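Local coordinates for N-acetylneuraminate lyase (Peptoclostridium difficile, PDB 4WOZ), which belongs to the dihydrodipicolinate synthetase family and is built on a TIM barrel, a closed parallel sheet wrapped by helices, at residues R72-A77 with K104-L109; K86-V91 with Y111-A116. All coordinates share one frame; numbering follows the deposited sequence.

Contact 1. Residues R72-A77 with K104-L109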
loop_
_atom_site.group_PDB
_atom_site.type_symbol
_atom_site.label_atom_id
_atom_site.label_comp_id
_atom_site.label_asym_id
_atom_site.label_seq_id
_atom_site.Cartn_x
_atom_site.Cartn_y
_atom_site.Cartn_z
ATOM N N ARG A 72 16.526 11.887 -31.010
ATOM C CA ARG A 72 15.842 12.444 -32.171
ATOM C C ARG A 72 14.677 13.317 -31.734
ATOM O O ARG A 72 14.411 14.358 -32.338
ATOM C CB ARG A 72 15.321 11.361 -33.126
ATOM C CG ARG A 72 14.480 11.986 -34.243
ATOM C CD ARG A 72 14.503 11.237 -35.562
ATOM N NE ARG A 72 13.491 10.188 -35.652
ATOM C CZ ARG A 72 12.968 9.765 -36.800
ATOM N NH1 ARG A 72 13.363 10.309 -37.945
ATOM N NH2 ARG A 72 12.059 8.799 -36.809
ATOM N N ILE A 73 13.975 12.889 -30.690
ATOM C CA ILE A 73 12.849 13.655 -30.176
ATOM C C ILE A 73 13.343 15.011 -29.661
ATOM O O ILE A 73 12.747 16.048 -29.952
ATOM C CB ILE A 73 12.127 12.878 -29.046
ATOM C CG1 ILE A 73 11.425 11.655 -29.642
ATOM C CG2 ILE A 73 11.115 13.777 -28.335
ATOM C CD1 ILE A 73 10.901 10.689 -28.618
ATOM N N PHE A 74 14.443 15.008 -28.914
ATOM C CA PHE A 74 14.984 16.252 -28.388
ATOM C C PHE A 74 15.398 17.189 -29.516
ATOM O O PHE A 74 15.180 18.399 -29.437
ATOM C CB PHE A 74 16.181 15.986 -27.468
ATOM C CG PHE A 74 15.802 15.438 -26.115
ATOM C CD1 PHE A 74 14.839 16.076 -25.334
ATOM C CD2 PHE A 74 16.424 14.297 -25.610
ATOM C CE1 PHE A 74 14.499 15.589 -24.072
ATOM C CE2 PHE A 74 16.092 13.799 -24.347
ATOM C CZ PHE A 74 15.126 14.448 -23.575
ATOM N N GLU A 75 15.988 16.629 -30.570
ATOM C CA GLU A 75 16.418 17.434 -31.709
ATOM C C GLU A 75 15.230 18.025 -32.454
ATOM O O GLU A 75 15.227 19.207 -32.800
ATOM C CB GLU A 75 17.242 16.602 -32.697
ATOM C CG GLU A 75 18.633 16.245 -32.237
ATOM C CD GLU A 75 19.454 15.622 -33.353
ATOM O OE1 GLU A 75 20.551 15.090 -33.076
ATOM O OE2 GLU A 75 18.999 15.671 -34.515
ATOM N N ILE A 76 14.229 17.194 -32.720
ATOM C CA ILE A 76 13.052 17.667 -33.430
ATOM C C ILE A 76 12.316 18.745 -32.648
ATOM O O ILE A 76 11.871 19.736 -33.223
ATOM C CB ILE A 76 12.072 16.516 -33.727
ATOM C CG1 ILE A 76 12.722 15.522 -34.695
ATOM C CG2 ILE A 76 10.781 17.079 -34.296
ATOM C CD1 ILE A 76 11.899 14.276 -34.962
ATOM N N ALA A 77 12.196 18.559 -31.337
ATOM C CA ALA A 77 11.491 19.535 -30.504
ATOM C C ALA A 77 12.169 20.900 -30.559
ATOM O O ALA A 77 11.519 21.921 -30.783
ATOM C CB ALA A 77 11.414 19.042 -29.061
ATOM N N LYS A 104 23.768 16.262 -21.351
ATOM C CA LYS A 104 24.772 16.920 -22.188
ATOM C C LYS A 104 24.160 17.258 -23.540
ATOM O O LYS A 104 24.228 18.398 -24.003
ATOM C CB LYS A 104 25.974 16.001 -22.408
ATOM C CG LYS A 104 26.934 15.902 -21.240
ATOM C CD LYS A 104 28.140 15.050 -21.632
ATOM C CE LYS A 104 29.322 15.277 -20.702
ATOM N NZ LYS A 104 28.996 14.960 -19.283
ATOM N N PHE A 105 23.566 16.249 -24.167
ATOM C CA PHE A 105 22.935 16.413 -25.468
ATOM C C PHE A 105 21.945 17.581 -25.470
ATOM O O PHE A 105 22.052 18.489 -26.292
ATOM C CB PHE A 105 22.212 15.121 -25.862
ATOM C CG PHE A 105 21.662 15.132 -27.261
ATOM C CD1 PHE A 105 22.516 15.099 -28.357
ATOM C CD2 PHE A 105 20.291 15.167 -27.481
ATOM C CE1 PHE A 105 22.013 15.099 -29.655
ATOM C CE2 PHE A 105 19.776 15.167 -28.776
ATOM C CZ PHE A 105 20.641 15.133 -29.865
ATOM N N THR A 106 20.988 17.563 -24.548
ATOM C CA THR A 106 19.986 18.623 -24.487
ATOM C C THR A 106 20.565 19.985 -24.121
ATOM O O THR A 106 20.148 21.001 -24.669
ATOM C CB THR A 106 18.845 18.270 -23.496
ATOM O OG1 THR A 106 19.381 18.042 -22.187
ATOM C CG2 THR A 106 18.109 17.014 -23.964
ATOM N N THR A 107 21.523 20.020 -23.202
ATOM C CA THR A 107 22.121 21.295 -22.826
ATOM C C THR A 107 22.797 21.928 -24.044
ATOM O O THR A 107 22.712 23.146 -24.259
ATOM C CB THR A 107 23.163 21.125 -21.703
ATOM O OG1 THR A 107 22.505 20.719 -20.497
ATOM C CG2 THR A 107 23.899 22.437 -21.455
ATOM N N ASP A 108 23.454 21.099 -24.850
ATOM C CA ASP A 108 24.128 21.596 -26.040
ATOM C C ASP A 108 23.109 22.068 -27.074
ATOM O O ASP A 108 23.394 22.969 -27.860
ATOM C CB ASP A 108 25.039 20.521 -26.638
ATOM C CG ASP A 108 26.246 20.225 -25.763
ATOM O OD1 ASP A 108 26.592 21.076 -24.917
ATOM O OD2 ASP A 108 26.859 19.147 -25.931
ATOM N N LEU A 109 21.926 21.459 -27.070
ATOM C CA LEU A 109 20.861 21.843 -27.992
ATOM C C LEU A 109 20.234 23.159 -27.544
ATOM O O LEU A 109 19.447 23.767 -28.269
ATOM C CB LEU A 109 19.782 20.761 -28.051
ATOM C CG LEU A 109 20.060 19.544 -28.933
ATOM C CD1 LEU A 109 18.908 18.561 -28.818
ATOM C CD2 LEU A 109 20.233 19.988 -30.387
#
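Phe74 lays one face of its ring against the methyl branch of Thr106, whose CG2 sits over the ring centre, 3.5 Å from the centroid and almost on the ring normal. This CH-pi contact joins helix 67-81 to helix 96-109, two successive helices of the outer layer of a TIM barrel. The short segments run almost parallel, 12° apart, with their axes 10.3 Å from each other, and side chains fill the gap between them. Thr106 holds CG2 anti to its carbonyl carbon, while OG1, at chi1 58°, stands between the backbone N and C; the methyl is thereby turned to the ring, and the hydroxyl bonds back to the Leu102 carbonyl of its own helix. On its barrel side the Phe74 ring reaches Val55 and Ala89, and it also meets the Tyr111 ring edge-to-face.

Farther out, Phe105 swings its CG anti to the backbone N (chi1 -173°), which carries the ring across to helix 67-81. The rim of this ring lies against the CB of Phe74, at 3.9 Å from CE2, and against Glu75. Leu109, a turn later, puts its CD1 methyl 4.0 Å from Phe74 CB and 4.1 Å from Glu75 CG. Glu75 is solvent-exposed, and its extended chain crosses Phe105 at about a right angle. The carboxylate comes to the ring's edge rather than its face, the two planes nearly coplanar, with OE1 3.2 Å from Phe105 CZ.

Contact 2. Residues K86-V91 with Y111-A116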
loop_
_atom_site.group_PDB
_atom_site.type_symbol
_atom_site.label_atom_id
_atom_site.label_comp_id
_atom_site.label_asym_id
_atom_site.label_seq_id
_atom_site.Cartn_x
_atom_site.Cartn_y
_atom_site.Cartn_z
ATOM N N LYS A 86 9.701 28.144 -24.100
ATOM C CA LYS A 86 10.688 27.510 -23.234
ATOM C C LYS A 86 10.704 25.991 -23.376
ATOM O O LYS A 86 9.699 25.373 -23.736
ATOM C CB LYS A 86 10.412 27.878 -21.775
ATOM C CG LYS A 86 10.421 29.368 -21.519
ATOM C CD LYS A 86 9.852 29.692 -20.154
ATOM C CE LYS A 86 9.480 31.164 -20.058
ATOM N NZ LYS A 86 8.787 31.466 -18.772
ATOM N N LEU A 87 11.854 25.401 -23.072
ATOM C CA LEU A 87 12.025 23.963 -23.172
ATOM C C LEU A 87 12.699 23.354 -21.956
ATOM O O LEU A 87 13.755 23.823 -21.503
ATOM C CB LEU A 87 12.853 23.614 -24.408
ATOM C CG LEU A 87 12.236 23.856 -25.785
ATOM C CD1 LEU A 87 13.277 23.564 -26.854
ATOM C CD2 LEU A 87 11.013 22.974 -25.962
ATOM N N ILE A 88 12.076 22.304 -21.432
ATOM C CA ILE A 88 12.617 21.572 -20.298
ATOM C C ILE A 88 12.806 20.142 -20.790
ATOM O O ILE A 88 11.902 19.557 -21.394
ATOM C CB ILE A 88 11.650 21.555 -19.101
ATOM C CG1 ILE A 88 11.470 22.972 -18.550
ATOM C CG2 ILE A 88 12.195 20.629 -18.014
ATOM C CD1 ILE A 88 10.509 23.044 -17.374
ATOM N N ALA A 89 13.980 19.580 -20.539
ATOM C CA ALA A 89 14.249 18.223 -20.982
ATOM C C ALA A 89 14.308 17.232 -19.826
ATOM O O ALA A 89 15.109 17.391 -18.908
ATOM C CB ALA A 89 15.558 18.188 -21.771
ATOM N N GLN A 90 13.445 16.220 -19.864
ATOM C CA GLN A 90 13.451 15.191 -18.828
ATOM C C GLN A 90 14.535 14.227 -19.302
ATOM O O GLN A 90 14.386 13.594 -20.344
ATOM C CB GLN A 90 12.093 14.472 -18.758
ATOM C CG GLN A 90 11.850 13.703 -17.452
ATOM C CD GLN A 90 12.755 12.487 -17.280
ATOM O OE1 GLN A 90 13.275 12.242 -16.196
ATOM N NE2 GLN A 90 12.927 11.713 -18.348
ATOM N N VAL A 91 15.628 14.134 -18.557
ATOM C CA VAL A 91 16.725 13.261 -18.960
ATOM C C VAL A 91 16.934 12.031 -18.077
ATOM O O VAL A 91 17.769 11.180 -18.387
ATOM C CB VAL A 91 18.052 14.043 -19.017
ATOM C CG1 VAL A 91 17.931 15.210 -19.997
ATOM C CG2 VAL A 91 18.418 14.545 -17.626
ATOM N N TYR A 111 18.490 23.590 -24.413
ATOM C CA TYR A 111 17.294 23.468 -23.581
ATOM C C TYR A 111 17.477 24.397 -22.386
ATOM O O TYR A 111 18.561 24.473 -21.814
ATOM C CB TYR A 111 17.086 22.020 -23.107
ATOM C CG TYR A 111 16.298 21.182 -24.094
ATOM C CD1 TYR A 111 16.861 20.796 -25.307
ATOM C CD2 TYR A 111 14.965 20.843 -23.851
ATOM C CE1 TYR A 111 16.117 20.100 -26.264
ATOM C CE2 TYR A 111 14.209 20.144 -24.807
ATOM C CZ TYR A 111 14.796 19.783 -26.009
ATOM O OH TYR A 111 14.064 19.146 -26.987
ATOM N N ASP A 112 16.411 25.103 -22.026
ATOM C CA ASP A 112 16.423 26.060 -20.923
ATOM C C ASP A 112 16.680 25.428 -19.561
ATOM O O ASP A 112 17.240 26.068 -18.664
ATOM C CB ASP A 112 15.094 26.819 -20.899
ATOM C CG ASP A 112 14.838 27.572 -22.190
ATOM O OD1 ASP A 112 15.504 28.605 -22.426
ATOM O OD2 ASP A 112 13.980 27.124 -22.978
ATOM N N ALA A 113 16.258 24.180 -19.409
ATOM C CA ALA A 113 16.451 23.456 -18.165
ATOM C C ALA A 113 16.278 21.963 -18.390
ATOM O O ALA A 113 15.758 21.530 -19.423
ATOM C CB ALA A 113 15.460 23.939 -17.117
ATOM N N ILE A 114 16.737 21.173 -17.430
ATOM C CA ILE A 114 16.585 19.735 -17.535
ATOM C C ILE A 114 15.824 19.254 -16.312
ATOM O O ILE A 114 15.714 19.971 -15.312
ATOM C CB ILE A 114 17.950 19.002 -17.616
ATOM C CG1 ILE A 114 18.714 19.143 -16.299
ATOM C CG2 ILE A 114 18.761 19.568 -18.771
ATOM C CD1 ILE A 114 19.985 18.308 -16.239
ATOM N N SER A 115 15.293 18.044 -16.405
ATOM C CA SER A 115 14.530 17.455 -15.319
ATOM C C SER A 115 14.954 16.002 -15.203
ATOM O O SER A 115 15.442 15.417 -16.171
ATOM C CB SER A 115 13.031 17.541 -15.634
ATOM O OG SER A 115 12.254 17.078 -14.545
ATOM N N ALA A 116 14.768 15.415 -14.029
ATOM C CA ALA A 116 15.145 14.019 -13.831
ATOM C C ALA A 116 14.233 13.321 -12.840
ATOM O O ALA A 116 14.142 13.710 -11.679
ATOM C CB ALA A 116 16.601 13.925 -13.357
#
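Strands 86-90 and 113-116 run parallel with a local crossing of -31°, and the backbone bonds alternate between them: Ala113 N to Leu87 O, Ala89 N to Ala113 O, Ser115 N to Ala89 O, and Val91 N to Ser115 O. The ladder begins with a long 3.3 Å bond from Ala113 N to Leu87 O and ends with a 2.7 Å bond from Val91 N to Ser115 O, just beyond the strand. At the start a side chain extends the pattern: Asp112 OD2 accepts the Leu87 N-H at 2.7 Å through its anti lone pair.

Tyr111 supplies the main side-chain packing. The CD2 corner of its ring wedges between Leu87 CB, at 3.5 Å, and Ala89 CB, at 3.4 Å. Leu87 CD1 comes over one face, displaced toward the rim and 4.2 Å from the centroid. With CG anti to the carbonyl carbon (chi1 -87°), the ring lies across strand 86-90, and its OH bonds to the carbonyl of Phe74. Ala89 and Ile114 share this helix-facing side of the sheet.

Ile88, Gln90, Ala113 and Ser115 point the other way, into the barrel. There Ile88 CG2 rests 4.0 Å from Ser115 CB. The bend at Gln90 chi2 (-68°) lays OE1 against Ala116 CA, 3.5 Å away. OE1 also accepts from Val117 N, and NE2 reaches the carbonyls of Gly56 and Gly92; Ser115 OG bonds to Tyr54 OH and Ile145 O.

These are neighbouring staves of the barrel, linked by a beta-alpha-beta crossover through helix 96-109. Strand 52-55 pairs with the other edge of 86-90, strand 144-147 follows 113-117, and helices 67-81 and 96-109 cover the Ala89 and Ile114 face.

Overall arrangement
From the N terminus the chain passes helix 67-81, strand 86-90, helix 96-109 and strand 113-117, so the two contacts interleave: contact 1 pairs the helices, contact 2 the strands. Contact 1 closes a loop of 26 residues that contains the first strand of contact 2; contact 2 closes one of 19 that contains the second helix of contact 1. Neither nests in the other. Their centres are about 9 Å apart, one in the outer helical layer and one in the barrel wall. Tyr111 joins them directly: its side chain packs against helix 67-81, and its N lies 3.1 Å from Thr106 O, a probable hydrogen bond.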